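Local coordinates for cyanophage-like gp41-1 intein (Metagenome, PDB 6QAZ), which probably carries out protein splicing, excising itself from a precursor and joining the flanking segments with a peptide bond, at residues K47-I52 / D104-I109; K58-S63 / F119-I124; G79-G84 / L98-L103; F68-G73 / M85-K90. All coordinates share one frame; numbering follows the deposited sequence.

Contact 1 of 4, residues K47-I52 / D104-I109; sequences KKSYKI and DERELI. With FLC (citrate anion), chain B.
Asp104 O takes two bonds from one residue: Ser49 OG reaches it at 2.8 Å and Ser49 N at 3.0 Å. The hydroxyl arrives within the carbonyl plane, whereas the amide comes from above it. Ser49 OG is placed for this by lying between its own backbone N and carbonyl carbon (chi1 68°). Arg106 passes the same hydroxyl without bonding to it and grips Asp104 side-on, NE at 3.1 Å and NH2 at 2.9 Å from OD1. That oxygen lies in the guanidinium plane, and the rotation of the group is further fixed by a straight bond from Arg106 NH2 to the hydroxyl OHB of the citrate (2.8 Å) and by a salt bridge of NH1 to Asp6. The Lys48 and Glu105 side chains cross at about a right angle, Lys48 CE 3.8 Å from Glu105 CG, and the lysine amine goes on to Glu102. Lys47 and Arg106 form a hydrogen-bonded antiparallel pair, joining strands 45-54 and 93-113 in the curled beta-sheet of the intein (HINT) fold.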
loop_
_atom_site.group_PDB
_atom_site.type_symbol
_atom_site.label_atom_id
_atom_site.label_comp_id
_atom_site.label_asym_id
_atom_site.label_seq_id
_atom_site.Cartn_x
_atom_site.Cartn_y
_atom_site.Cartn_z
ATOM N N LYS A 47 -2.152 -1.995 -14.999
ATOM C CA LYS A 47 -0.695 -1.843 -14.903
ATOM C C LYS A 47 -0.088 -3.215 -14.602
ATOM O O LYS A 47 -0.749 -4.109 -14.027
ATOM C CB LYS A 47 -0.284 -0.858 -13.793
ATOM C CG LYS A 47 -0.931 0.515 -13.787
ATOM C CD LYS A 47 -0.447 1.403 -12.633
ATOM C CE LYS A 47 -0.633 2.881 -12.876
ATOM N NZ LYS A 47 -1.721 3.438 -12.061
ATOM N N LYS A 48 1.186 -3.361 -14.914
ATOM C CA LYS A 48 1.932 -4.511 -14.404
ATOM C C LYS A 48 1.942 -4.487 -12.890
ATOM O O LYS A 48 2.154 -3.433 -12.278
ATOM C CB LYS A 48 3.355 -4.527 -14.965
ATOM C CG LYS A 48 4.213 -5.752 -14.616
ATOM C CD LYS A 48 3.591 -7.098 -14.992
ATOM C CE LYS A 48 3.423 -7.265 -16.483
ATOM N NZ LYS A 48 4.714 -7.154 -17.203
ATOM N N SER A 49 1.750 -5.645 -12.284
ATOM C CA SER A 49 1.675 -5.776 -10.826
ATOM C C SER A 49 2.820 -6.625 -10.312
ATOM O O SER A 49 3.385 -7.435 -11.044
ATOM C CB SER A 49 0.342 -6.312 -10.417
ATOM O OG SER A 49 0.124 -7.652 -10.802
ATOM N N TYR A 50 3.109 -6.430 -9.037
ATOM C CA TYR A 50 4.204 -7.057 -8.304
ATOM C C TYR A 50 3.692 -7.432 -6.932
ATOM O O TYR A 50 2.946 -6.685 -6.312
ATOM C CB TYR A 50 5.370 -6.087 -8.100
ATOM C CG TYR A 50 5.981 -5.621 -9.378
ATOM C CD1 TYR A 50 5.380 -4.625 -10.132
ATOM C CD2 TYR A 50 7.156 -6.171 -9.858
ATOM C CE1 TYR A 50 5.875 -4.212 -11.342
ATOM C CE2 TYR A 50 7.705 -5.729 -11.062
ATOM C CZ TYR A 50 7.030 -4.783 -11.820
ATOM O OH TYR A 50 7.507 -4.327 -13.024
ATOM N N LYS A 51 4.126 -8.584 -6.439
ATOM C CA LYS A 51 3.803 -9.023 -5.080
ATOM C C LYS A 51 5.027 -8.870 -4.194
ATOM O O LYS A 51 6.084 -9.460 -4.499
ATOM C CB LYS A 51 3.323 -10.477 -5.062
ATOM C CG LYS A 51 2.885 -10.955 -3.691
ATOM C CD LYS A 51 2.310 -12.332 -3.709
ATOM C CE LYS A 51 3.220 -13.356 -4.317
ATOM N NZ LYS A 51 2.734 -14.728 -4.038
ATOM N N ILE A 52 4.865 -8.182 -3.095
ATOM C CA ILE A 52 5.882 -8.081 -2.043
ATOM C C ILE A 52 5.463 -8.982 -0.903
ATOM O O ILE A 52 4.335 -8.857 -0.417
ATOM C CB ILE A 52 6.008 -6.618 -1.580
ATOM C CG1 ILE A 52 6.371 -5.707 -2.737
ATOM C CG2 ILE A 52 6.986 -6.524 -0.433
ATOM C CD1 ILE A 52 6.336 -4.248 -2.407
ATOM N N ASP A 104 1.282 -10.195 -13.231
ATOM C CA ASP A 104 0.628 -9.953 -14.519
ATOM C C ASP A 104 0.121 -8.513 -14.587
ATOM O O ASP A 104 0.122 -7.780 -13.594
ATOM C CB ASP A 104 -0.506 -10.967 -14.680
ATOM C CG ASP A 104 -1.441 -11.108 -13.483
ATOM O OD1 ASP A 104 -1.326 -10.366 -12.511
ATOM O OD2 ASP A 104 -2.295 -12.025 -13.554
ATOM N N GLU A 105 -0.348 -8.117 -15.745
ATOM C CA GLU A 105 -1.105 -6.870 -15.879
ATOM C C GLU A 105 -2.477 -7.084 -15.279
ATOM O O GLU A 105 -3.134 -8.081 -15.601
ATOM C CB GLU A 105 -1.216 -6.517 -17.349
ATOM C CG GLU A 105 0.093 -6.031 -17.906
ATOM C CD GLU A 105 -0.032 -4.726 -18.659
ATOM O OE1 GLU A 105 -0.501 -3.731 -18.041
ATOM O OE2 GLU A 105 0.316 -4.707 -19.854
ATOM N N ARG A 106 -2.931 -6.144 -14.471
ATOM C CA ARG A 106 -4.277 -6.251 -13.893
ATOM C C ARG A 106 -4.773 -4.855 -13.532
ATOM O O ARG A 106 -4.004 -3.888 -13.478
ATOM C CB ARG A 106 -4.221 -7.153 -12.679
ATOM C CG ARG A 106 -3.417 -6.575 -11.541
ATOM C CD ARG A 106 -3.474 -7.415 -10.276
ATOM N NE ARG A 106 -2.870 -8.705 -10.468
ATOM C CZ ARG A 106 -2.917 -9.693 -9.592
ATOM N NH1 ARG A 106 -3.541 -9.554 -8.436
ATOM N NH2 ARG A 106 -2.255 -10.808 -9.837
ATOM N N GLU A 107 -6.070 -4.780 -13.272
ATOM C CA GLU A 107 -6.667 -3.532 -12.781
ATOM C C GLU A 107 -6.167 -3.268 -11.359
ATOM O O GLU A 107 -6.086 -4.185 -10.531
ATOM C CB GLU A 107 -8.183 -3.658 -12.770
ATOM C CG GLU A 107 -8.808 -3.841 -14.131
ATOM C CD GLU A 107 -8.663 -2.684 -15.095
ATOM O OE1 GLU A 107 -8.518 -1.541 -14.648
ATOM O OE2 GLU A 107 -8.848 -2.917 -16.306
ATOM N N LEU A 108 -5.841 -2.023 -11.104
ATOM C CA LEU A 108 -5.347 -1.569 -9.804
ATOM C C LEU A 108 -6.032 -0.267 -9.444
ATOM O O LEU A 108 -6.504 0.485 -10.327
ATOM C CB LEU A 108 -3.835 -1.376 -9.870
ATOM C CG LEU A 108 -2.961 -2.580 -10.244
ATOM C CD1 LEU A 108 -1.534 -2.107 -10.366
ATOM C CD2 LEU A 108 -3.043 -3.690 -9.247
ATOM N N ILE A 109 -6.024 0.056 -8.162
ATOM C CA ILE A 109 -6.596 1.365 -7.898
ATOM C C ILE A 109 -5.743 2.160 -6.939
ATOM O O ILE A 109 -4.804 1.731 -6.276
ATOM C CB ILE A 109 -7.989 1.111 -7.373
ATOM C CG1 ILE A 109 -8.854 2.363 -7.308
ATOM C CG2 ILE A 109 -7.840 0.441 -6.026
ATOM C CD1 ILE A 109 -8.899 3.182 -8.559
HETATM C CAC FLC B . -2.128 -13.764 -10.611
HETATM C CA FLC B . -2.627 -14.615 -9.455
HETATM C CB FLC B . -1.994 -14.267 -8.110
HETATM C CBC FLC B . -2.791 -15.014 -7.014
HETATM C CG FLC B . -0.537 -14.741 -8.069
HETATM C CGC FLC B . 0.164 -14.522 -6.752
HETATM O OA1 FLC B . -2.974 -13.347 -11.389
HETATM O OA2 FLC B . -0.897 -13.485 -10.698
HETATM O OB1 FLC B . -3.620 -14.340 -6.347
HETATM O OB2 FLC B . -2.559 -16.246 -6.881
HETATM O OG1 FLC B . -0.326 -13.653 -5.991
HETATM O OG2 FLC B . 1.222 -15.128 -6.551
HETATM O OHB FLC B . -2.058 -12.861 -7.914
#

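Contact 2 of 4, residues K58-S63 / F119-I124; sequences KEIICS and FYANDI
Lys58 runs along the turn of segment 119-124 and meets it from CB to CE. Its CB rests against the end of Ile124, 4.0 Å from CD1, and CG and CD then pass beside the carbonyl of Asn122, with Lys58 CD 3.8 Å from Asn122 O. At CE the chain touches Asp123 CB at 3.5 Å. Extended as far as CE, it bends at the last torsion (chi4 57°), and NZ forms its salt bridge with Asp56, while the Asp123 carboxylate stays out of contact with it. Beyond Lys58 the partner is Asn122, whose ND2 donates to Glu59 O at 2.9 Å, moderately bent and tilted from both the carbonyl and the amide planes. The other end of this amide, OD1, accepts from Gln10 N, which fixes which way round the group sits. Underneath lies an apolar layer: Ile60 CD1 is 3.6 Å from Ala121 CB, and Ile60 CG2 is 3.9 Å from Ile124 CD1. Ile60 sends CG1 toward Ala121 because that branch stands opposite the backbone N (chi1 -174°). Ala121 and Ile124 bond to each other in both directions across a type I' turn, closing a tight hairpin between strands 118-121 and 124-127. That hairpin end abuts strand 59-63, which pairs along its length with strand 45-54 and touches Leu5 of strand 5-6 through Ile60.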
loop_
_atom_site.group_PDB
_atom_site.type_symbol
_atom_site.label_atom_id
_atom_site.label_comp_id
_atom_site.label_asym_id
_atom_site.label_seq_id
_atom_site.Cartn_x
_atom_site.Cartn_y
_atom_site.Cartn_z
ATOM N N LYS A 58 3.125 -11.451 5.493
ATOM C CA LYS A 58 2.223 -10.441 4.936
ATOM C C LYS A 58 2.607 -10.156 3.487
ATOM O O LYS A 58 3.787 -10.101 3.137
ATOM C CB LYS A 58 2.249 -9.170 5.769
ATOM C CG LYS A 58 1.736 -9.325 7.175
ATOM C CD LYS A 58 1.758 -8.030 7.908
ATOM C CE LYS A 58 1.234 -8.045 9.324
ATOM N NZ LYS A 58 1.934 -8.995 10.184
ATOM N N GLU A 59 1.593 -9.927 2.665
ATOM C CA GLU A 59 1.776 -9.672 1.229
ATOM C C GLU A 59 1.009 -8.450 0.806
ATOM O O GLU A 59 -0.077 -8.153 1.364
ATOM C CB GLU A 59 1.223 -10.849 0.390
ATOM C CG GLU A 59 1.926 -12.138 0.462
ATOM C CD GLU A 59 1.104 -13.249 -0.228
ATOM O OE1 GLU A 59 0.216 -12.953 -1.112
ATOM O OE2 GLU A 59 1.420 -14.364 0.023
ATOM N N ILE A 60 1.483 -7.806 -0.229
ATOM C CA ILE A 60 0.756 -6.720 -0.891
ATOM C C ILE A 60 1.088 -6.770 -2.366
ATOM O O ILE A 60 2.235 -7.084 -2.729
ATOM C CB ILE A 60 1.043 -5.363 -0.233
ATOM C CG1 ILE A 60 0.219 -4.275 -0.795
ATOM C CG2 ILE A 60 2.500 -5.019 -0.345
ATOM C CD1 ILE A 60 0.215 -3.006 0.098
ATOM N N ILE A 61 0.133 -6.434 -3.191
ATOM C CA ILE A 61 0.301 -6.390 -4.662
ATOM C C ILE A 61 0.128 -4.947 -5.099
ATOM O O ILE A 61 -0.890 -4.309 -4.813
ATOM C CB ILE A 61 -0.662 -7.363 -5.347
ATOM C CG1 ILE A 61 -0.251 -8.807 -5.040
ATOM C CG2 ILE A 61 -0.680 -7.125 -6.857
ATOM C CD1 ILE A 61 -1.243 -9.821 -5.534
ATOM N N CYS A 62 1.104 -4.473 -5.861
ATOM C CA CYS A 62 1.131 -3.058 -6.249
ATOM C C CYS A 62 1.828 -2.897 -7.589
ATOM O O CYS A 62 2.445 -3.820 -8.122
ATOM C CB CYS A 62 1.830 -2.222 -5.180
ATOM S SG CYS A 62 3.579 -2.639 -4.945
ATOM N N SER A 63 1.785 -1.685 -8.111
ATOM C CA SER A 63 2.511 -1.339 -9.337
ATOM C C SER A 63 3.943 -0.947 -9.024
ATOM O O SER A 63 4.341 -0.741 -7.863
ATOM C CB SER A 63 1.803 -0.251 -10.083
ATOM O OG SER A 63 1.834 0.952 -9.346
ATOM N N PHE A 119 -1.225 4.788 4.889
ATOM C CA PHE A 119 -2.254 3.942 5.482
ATOM C C PHE A 119 -1.728 2.518 5.535
ATOM O O PHE A 119 -0.873 2.115 4.731
ATOM C CB PHE A 119 -3.602 4.015 4.747
ATOM C CG PHE A 119 -3.590 3.727 3.267
ATOM C CD1 PHE A 119 -3.691 2.451 2.764
ATOM C CD2 PHE A 119 -3.523 4.756 2.382
ATOM C CE1 PHE A 119 -3.716 2.215 1.408
ATOM C CE2 PHE A 119 -3.589 4.518 1.027
ATOM C CZ PHE A 119 -3.635 3.239 0.533
ATOM N N TYR A 120 -2.264 1.733 6.458
ATOM C CA TYR A 120 -1.964 0.303 6.489
ATOM C C TYR A 120 -2.793 -0.425 5.431
ATOM O O TYR A 120 -4.012 -0.262 5.326
ATOM C CB TYR A 120 -2.278 -0.268 7.877
ATOM C CG TYR A 120 -1.266 0.137 8.938
ATOM C CD1 TYR A 120 0.025 -0.349 8.904
ATOM C CD2 TYR A 120 -1.571 1.019 9.967
ATOM C CE1 TYR A 120 0.984 -0.013 9.839
ATOM C CE2 TYR A 120 -0.609 1.362 10.932
ATOM C CZ TYR A 120 0.668 0.842 10.854
ATOM O OH TYR A 120 1.665 1.127 11.774
ATOM N N ALA A 121 -2.122 -1.255 4.667
ATOM C CA ALA A 121 -2.696 -2.017 3.548
ATOM C C ALA A 121 -2.284 -3.460 3.775
ATOM O O ALA A 121 -1.078 -3.753 3.781
ATOM C CB ALA A 121 -2.184 -1.460 2.245
ATOM N N ASN A 122 -3.235 -4.334 4.044
ATOM C CA ASN A 122 -2.891 -5.712 4.506
ATOM C C ASN A 122 -1.924 -5.650 5.695
ATOM O O ASN A 122 -1.032 -6.499 5.825
ATOM C CB ASN A 122 -2.339 -6.557 3.386
ATOM C CG ASN A 122 -3.274 -6.692 2.222
ATOM O OD1 ASN A 122 -4.488 -6.527 2.337
ATOM N ND2 ASN A 122 -2.734 -7.022 1.093
ATOM N N ASP A 123 -2.089 -4.657 6.559
ATOM C CA ASP A 123 -1.279 -4.495 7.782
ATOM C C ASP A 123 0.164 -4.079 7.485
ATOM O O ASP A 123 0.983 -4.090 8.398
ATOM C CB ASP A 123 -1.330 -5.700 8.698
ATOM C CG ASP A 123 -2.681 -5.980 9.265
ATOM O OD1 ASP A 123 -3.358 -5.024 9.610
ATOM O OD2 ASP A 123 -3.027 -7.168 9.430
ATOM N N ILE A 124 0.450 -3.649 6.257
ATOM C CA ILE A 124 1.757 -3.107 5.853
ATOM C C ILE A 124 1.580 -1.605 5.671
ATOM O O ILE A 124 0.685 -1.171 4.970
ATOM C CB ILE A 124 2.245 -3.755 4.548
ATOM C CG1 ILE A 124 2.362 -5.274 4.701
ATOM C CG2 ILE A 124 3.549 -3.123 4.106
ATOM C CD1 ILE A 124 2.680 -6.003 3.423
HETATM O O HOH W 1 -2.546 -6.402 -2.092
#

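Contact 3 of 4, residues G79-G84 / L98-L103; sequences GGLKEG and LKIEEL
Ile100 lays its CD1 over the backbone of Leu81 and Lys82, 3.4 Å from Leu81 O and 3.7 Å from Lys82 CA. CG1 stands opposite the carbonyl carbon (chi1 -56°), which carries the delta methyl to the 79-84 loop, where Leu81 CG also lies near it at 4.5 Å. One residue further along the loop, Glu83 folds back on strand 93-113. Glu83 CG sits over the backbone, 3.5 Å from Lys99 CA, and the extended chain brings Glu83 OE2 to 3.0 Å from Ile100 N. The N-H points almost straight at the oxygen (165°), but it meets the anti side of the carboxylate and lies 31° out of its plane. Two conformers were deposited for Glu83, and the bond holds for the one described. Nearby, Leu98 and Lys99 form a classic beta bulge opposite Thr53, and the amide that Glu83 bonds belongs to the residue just after the bulge. The loop itself is tied to the strand by backbone bonding of Gly84 with Ile97. The chemistry thus divides in two: a partly exposed isoleucine packs mainly on peptide groups, while an exposed carboxylate, in this conformer, accepts the strand N-H on its anti side and out of plane.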
loop_
_atom_site.group_PDB
_atom_site.type_symbol
_atom_site.label_atom_id
_atom_site.label_comp_id
_atom_site.label_asym_id
_atom_site.label_seq_id
_atom_site.Cartn_x
_atom_site.Cartn_y
_atom_site.Cartn_z
ATOM N N GLY A 79 12.393 2.350 -8.138
ATOM C CA GLY A 79 13.496 3.065 -7.470
ATOM C C GLY A 79 14.371 2.198 -6.607
ATOM O O GLY A 79 15.228 2.752 -5.915
ATOM N N GLY A 80 14.236 0.884 -6.687
ATOM C CA GLY A 80 15.188 -0.021 -6.028
ATOM C C GLY A 80 14.684 -0.706 -4.786
ATOM O O GLY A 80 15.458 -1.413 -4.131
ATOM N N LEU A 81 13.402 -0.564 -4.420
ATOM C CA LEU A 81 12.892 -1.349 -3.276
ATOM C C LEU A 81 13.093 -2.828 -3.597
ATOM O O LEU A 81 12.704 -3.273 -4.671
ATOM C CB LEU A 81 11.417 -1.047 -3.077
ATOM C CG LEU A 81 10.778 -1.708 -1.865
ATOM C CD1 LEU A 81 11.384 -1.180 -0.570
ATOM C CD2 LEU A 81 9.301 -1.437 -1.863
ATOM N N LYS A 82 13.717 -3.577 -2.701
ATOM C CA LYS A 82 14.102 -4.967 -3.016
ATOM C C LYS A 82 14.166 -5.801 -1.749
ATOM O O LYS A 82 14.173 -5.328 -0.604
ATOM C CB LYS A 82 15.447 -4.982 -3.707
ATOM C CG LYS A 82 16.530 -4.434 -2.850
ATOM C CD LYS A 82 17.904 -4.519 -3.510
ATOM C CE LYS A 82 18.072 -3.749 -4.814
ATOM N NZ LYS A 82 18.021 -2.266 -4.640
ATOM N N GLU A 83 14.253 -7.078 -2.028
ATOM C CA GLU A 83 14.426 -8.082 -0.977
ATOM C C GLU A 83 15.589 -7.674 -0.066
ATOM O O GLU A 83 16.647 -7.207 -0.538
ATOM C CB GLU A 83 14.628 -9.453 -1.615
ATOM C CG GLU A 83 13.461 -9.865 -2.505
ATOM C CD GLU A 83 13.771 -10.805 -3.665
ATOM O OE1 GLU A 83 14.773 -11.587 -3.578
ATOM O OE2 GLU A 83 13.037 -10.668 -4.707
ATOM N N GLY A 84 15.384 -7.878 1.222
ATOM C CA GLY A 84 16.366 -7.580 2.252
ATOM C C GLY A 84 16.204 -6.225 2.870
ATOM O O GLY A 84 16.805 -5.973 3.924
ATOM N N LEU A 98 11.057 -10.522 1.957
ATOM C CA LEU A 98 11.634 -11.805 1.515
ATOM C C LEU A 98 11.681 -11.897 -0.008
ATOM O O LEU A 98 12.645 -12.493 -0.529
ATOM C CB LEU A 98 10.817 -12.967 2.028
ATOM C CG LEU A 98 10.863 -13.259 3.505
ATOM C CD1 LEU A 98 10.135 -14.561 3.761
ATOM C CD2 LEU A 98 12.256 -13.332 4.068
ATOM N N LYS A 99 10.644 -11.417 -0.688
ATOM C CA LYS A 99 10.483 -11.629 -2.126
ATOM C C LYS A 99 9.779 -10.441 -2.706
ATOM O O LYS A 99 8.823 -9.966 -2.104
ATOM C CB LYS A 99 9.638 -12.877 -2.462
ATOM C CG LYS A 99 10.058 -14.185 -1.879
ATOM C CD LYS A 99 9.028 -15.218 -2.162
ATOM C CE LYS A 99 9.083 -16.318 -1.117
ATOM N NZ LYS A 99 8.351 -17.538 -1.496
ATOM N N ILE A 100 10.151 -10.101 -3.918
ATOM C CA ILE A 100 9.327 -9.257 -4.796
ATOM C C ILE A 100 9.177 -10.026 -6.102
ATOM O O ILE A 100 10.189 -10.425 -6.709
ATOM C CB ILE A 100 9.933 -7.879 -5.004
ATOM C CG1 ILE A 100 10.164 -7.195 -3.651
ATOM C CG2 ILE A 100 9.012 -7.072 -5.912
ATOM C CD1 ILE A 100 10.565 -5.768 -3.702
ATOM N N GLU A 101 7.948 -10.343 -6.453
ATOM C CA GLU A 101 7.605 -11.249 -7.582
ATOM C C GLU A 101 6.795 -10.441 -8.600
ATOM O O GLU A 101 5.687 -10.034 -8.263
ATOM C CB GLU A 101 6.828 -12.497 -7.095
ATOM C CG GLU A 101 6.511 -13.509 -8.221
ATOM C CD GLU A 101 5.739 -14.771 -7.844
ATOM O OE1 GLU A 101 6.191 -15.503 -6.903
ATOM O OE2 GLU A 101 4.692 -15.067 -8.513
ATOM N N GLU A 102 7.279 -10.272 -9.828
ATOM C CA GLU A 102 6.461 -9.671 -10.887
ATOM C C GLU A 102 5.339 -10.647 -11.212
ATOM O O GLU A 102 5.605 -11.861 -11.406
ATOM C CB GLU A 102 7.312 -9.324 -12.090
ATOM C CG GLU A 102 6.526 -8.558 -13.126
ATOM C CD GLU A 102 7.336 -8.078 -14.309
ATOM O OE1 GLU A 102 8.576 -8.119 -14.246
ATOM O OE2 GLU A 102 6.712 -7.666 -15.291
ATOM N N LEU A 103 4.144 -10.117 -11.319
ATOM C CA LEU A 103 2.959 -10.904 -11.661
ATOM C C LEU A 103 2.539 -10.471 -13.065
ATOM O O LEU A 103 3.373 -10.479 -13.974
ATOM C CB LEU A 103 1.880 -10.723 -10.581
ATOM C CG LEU A 103 2.282 -11.111 -9.166
ATOM C CD1 LEU A 103 1.097 -10.882 -8.251
ATOM C CD2 LEU A 103 2.727 -12.567 -9.063
#

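Contact 4 of 4, residues F68-G73 / M85-K90; sequences FPTQTG and MCLYVK
Thr70 OG1 is held from two directions within its own turn while its CB and CG2 touch strand 86-89. The hydroxyl donates to Gly73 O at 2.7 Å, in the carbonyl plane and on a lone pair, and accepts from Thr72 N at 3.0 Å, an ST turn built on the type I turn from Thr70 to Gly73. Its methyl side leans on the neighbouring segment, with Thr70 CG2 4.1 Å from Leu87 CD2. Leu87 CD2 also lies 3.9 Å from Phe68 CB, and Leu87 CD1 approaches the phenyl ring obliquely. Tyr88 lies alongside the loop: its ring edge meets Pro69 O, with CD2 3.7 Å away, and its OH ends 3.5 Å from Gln71 CG. The Gln71 amide and the tyrosine ring stand 78° apart, nearly perpendicular. Water carries the polar traffic between the segments. One molecule takes the N-H of Tyr88 and donates to Pro69 O; a second receives Gln71 N and donates to both Gln71 OE1 and Cys86 O, the last at 2.7 Å. These four backbone groups meet through water, and the short strand axes stand 108° apart. The arrangement is that of a short, weakly bonded hairpin, strands 68-70 and 73-75, packed across a strand of the main sheet in the all-beta HINT fold.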
loop_
_atom_site.group_PDB
_atom_site.type_symbol
_atom_site.label_atom_id
_atom_site.label_comp_id
_atom_site.label_asym_id
_atom_site.label_seq_id
_atom_site.Cartn_x
_atom_site.Cartn_y
_atom_site.Cartn_z
ATOM N N PHE A 68 6.368 3.035 -0.679
ATOM C CA PHE A 68 6.291 2.573 0.709
ATOM C C PHE A 68 7.297 3.324 1.564
ATOM O O PHE A 68 8.447 3.513 1.154
ATOM C CB PHE A 68 6.675 1.095 0.845
ATOM C CG PHE A 68 5.733 0.167 0.149
ATOM C CD1 PHE A 68 5.836 -0.065 -1.225
ATOM C CD2 PHE A 68 4.723 -0.478 0.853
ATOM C CE1 PHE A 68 4.937 -0.883 -1.875
ATOM C CE2 PHE A 68 3.860 -1.330 0.207
ATOM C CZ PHE A 68 3.964 -1.523 -1.156
ATOM N N PRO A 69 6.941 3.655 2.799
ATOM C CA PRO A 69 7.915 4.207 3.731
ATOM C C PRO A 69 8.914 3.129 4.107
ATOM O O PRO A 69 8.567 1.976 4.343
ATOM C CB PRO A 69 7.091 4.675 4.923
ATOM C CG PRO A 69 5.801 3.973 4.823
ATOM C CD PRO A 69 5.597 3.615 3.374
ATOM N N THR A 70 10.172 3.530 4.210
ATOM C CA THR A 70 11.274 2.665 4.644
ATOM C C THR A 70 12.141 3.492 5.587
ATOM O O THR A 70 11.989 4.706 5.703
ATOM C CB THR A 70 12.108 2.145 3.468
ATOM O OG1 THR A 70 13.054 3.140 3.039
ATOM C CG2 THR A 70 11.286 1.627 2.318
ATOM N N GLN A 71 13.135 2.842 6.171
ATOM C CA GLN A 71 14.087 3.567 7.018
ATOM C C GLN A 71 14.891 4.612 6.247
ATOM O O GLN A 71 15.448 5.523 6.904
ATOM C CB GLN A 71 15.057 2.580 7.672
ATOM C CG GLN A 71 14.383 1.734 8.760
ATOM C CD GLN A 71 15.243 0.557 9.159
ATOM O OE1 GLN A 71 15.419 -0.368 8.385
ATOM N NE2 GLN A 71 15.818 0.643 10.338
ATOM N N THR A 72 14.978 4.523 4.939
ATOM C CA THR A 72 15.706 5.538 4.158
ATOM C C THR A 72 14.783 6.547 3.497
ATOM O O THR A 72 15.298 7.464 2.842
ATOM C CB THR A 72 16.586 4.852 3.122
ATOM O OG1 THR A 72 15.775 4.144 2.190
ATOM C CG2 THR A 72 17.591 3.914 3.751
ATOM N N GLY A 73 13.492 6.476 3.722
ATOM C CA GLY A 73 12.521 7.323 3.036
ATOM C C GLY A 73 11.599 6.504 2.151
ATOM O O GLY A 73 11.651 5.279 2.101
ATOM N N MET A 85 15.457 -5.333 2.213
ATOM C CA MET A 85 15.036 -4.069 2.847
ATOM C C MET A 85 13.855 -4.359 3.741
ATOM O O MET A 85 13.282 -5.434 3.653
ATOM C CB MET A 85 14.682 -3.041 1.777
ATOM C CG MET A 85 15.897 -2.631 0.971
ATOM S SD MET A 85 15.415 -1.429 -0.266
ATOM C CE MET A 85 16.993 -1.068 -1.011
ATOM N N CYS A 86 13.538 -3.448 4.649
ATOM C CA CYS A 86 12.440 -3.634 5.586
ATOM C C CYS A 86 11.321 -2.626 5.337
ATOM O O CYS A 86 11.559 -1.453 5.056
ATOM C CB CYS A 86 12.897 -3.436 7.011
ATOM S SG CYS A 86 14.079 -4.710 7.536
ATOM N N LEU A 87 10.097 -3.123 5.487
ATOM C CA LEU A 87 8.894 -2.299 5.549
ATOM C C LEU A 87 8.392 -2.260 6.984
ATOM O O LEU A 87 8.793 -3.051 7.810
ATOM C CB LEU A 87 7.816 -2.810 4.595
ATOM C CG LEU A 87 8.204 -2.876 3.126
ATOM C CD1 LEU A 87 7.014 -3.251 2.267
ATOM C CD2 LEU A 87 8.814 -1.568 2.641
ATOM N N TYR A 88 7.470 -1.350 7.253
ATOM C CA TYR A 88 6.808 -1.273 8.557
ATOM C C TYR A 88 5.493 -2.013 8.493
ATOM O O TYR A 88 4.722 -1.839 7.541
ATOM C CB TYR A 88 6.558 0.184 8.936
ATOM C CG TYR A 88 7.808 1.009 9.111
ATOM C CD1 TYR A 88 8.499 1.014 10.306
ATOM C CD2 TYR A 88 8.314 1.769 8.071
ATOM C CE1 TYR A 88 9.648 1.781 10.459
ATOM C CE2 TYR A 88 9.459 2.531 8.201
ATOM C CZ TYR A 88 10.133 2.543 9.403
ATOM O OH TYR A 88 11.301 3.258 9.499
ATOM N N VAL A 89 5.205 -2.782 9.536
ATOM C CA VAL A 89 3.909 -3.460 9.675
ATOM C C VAL A 89 3.220 -2.901 10.895
ATOM O O VAL A 89 3.814 -2.243 11.733
ATOM C CB VAL A 89 4.040 -4.987 9.743
ATOM C CG1 VAL A 89 4.714 -5.501 8.500
ATOM C CG2 VAL A 89 4.695 -5.478 11.014
ATOM N N LYS A 90 1.948 -3.171 11.023
ATOM C CA LYS A 90 1.211 -2.578 12.146
ATOM C C LYS A 90 1.819 -3.129 13.424
ATOM O O LYS A 90 2.024 -4.314 13.533
ATOM C CB LYS A 90 -0.288 -2.789 12.010
ATOM C CG LYS A 90 -1.142 -1.975 12.965
ATOM C CD LYS A 90 -2.644 -2.130 12.703
ATOM C CE LYS A 90 -3.478 -1.697 13.885
ATOM N NZ LYS A 90 -4.879 -2.149 13.740
HETATM O O HOH W 2 6.497 0.351 5.186
HETATM O O HOH W 3 13.610 0.068 6.050
HETATM O O HOH W 4 16.301 -2.271 5.901
#

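Strand 93-113 carries both contacts 1 and 3, their centres about 14 Å apart, and Ser49 O accepts from Leu103 N at 2.8 Å where they meet. Strand 59-63 of contact 2 pairs with strand 45-54, Tyr50 N bonding Cys62 O at 2.8 Å, and its partner hairpin packs against it. Contact 4 lies about 12 Å from contact 2, centre to centre, joined by Lys90 N and Asp123 O (2.9 Å). Leu81 links contacts 3 and 4, its CD2 3.8 Å from Phe68 CD1, and Ile52 CD1 reaches Phe68 CE1 at 3.7 Å. The citrate, probably from the crystallisation liquor, sits at contact 1, about 5 Å from the Glu59 side chain of contact 2.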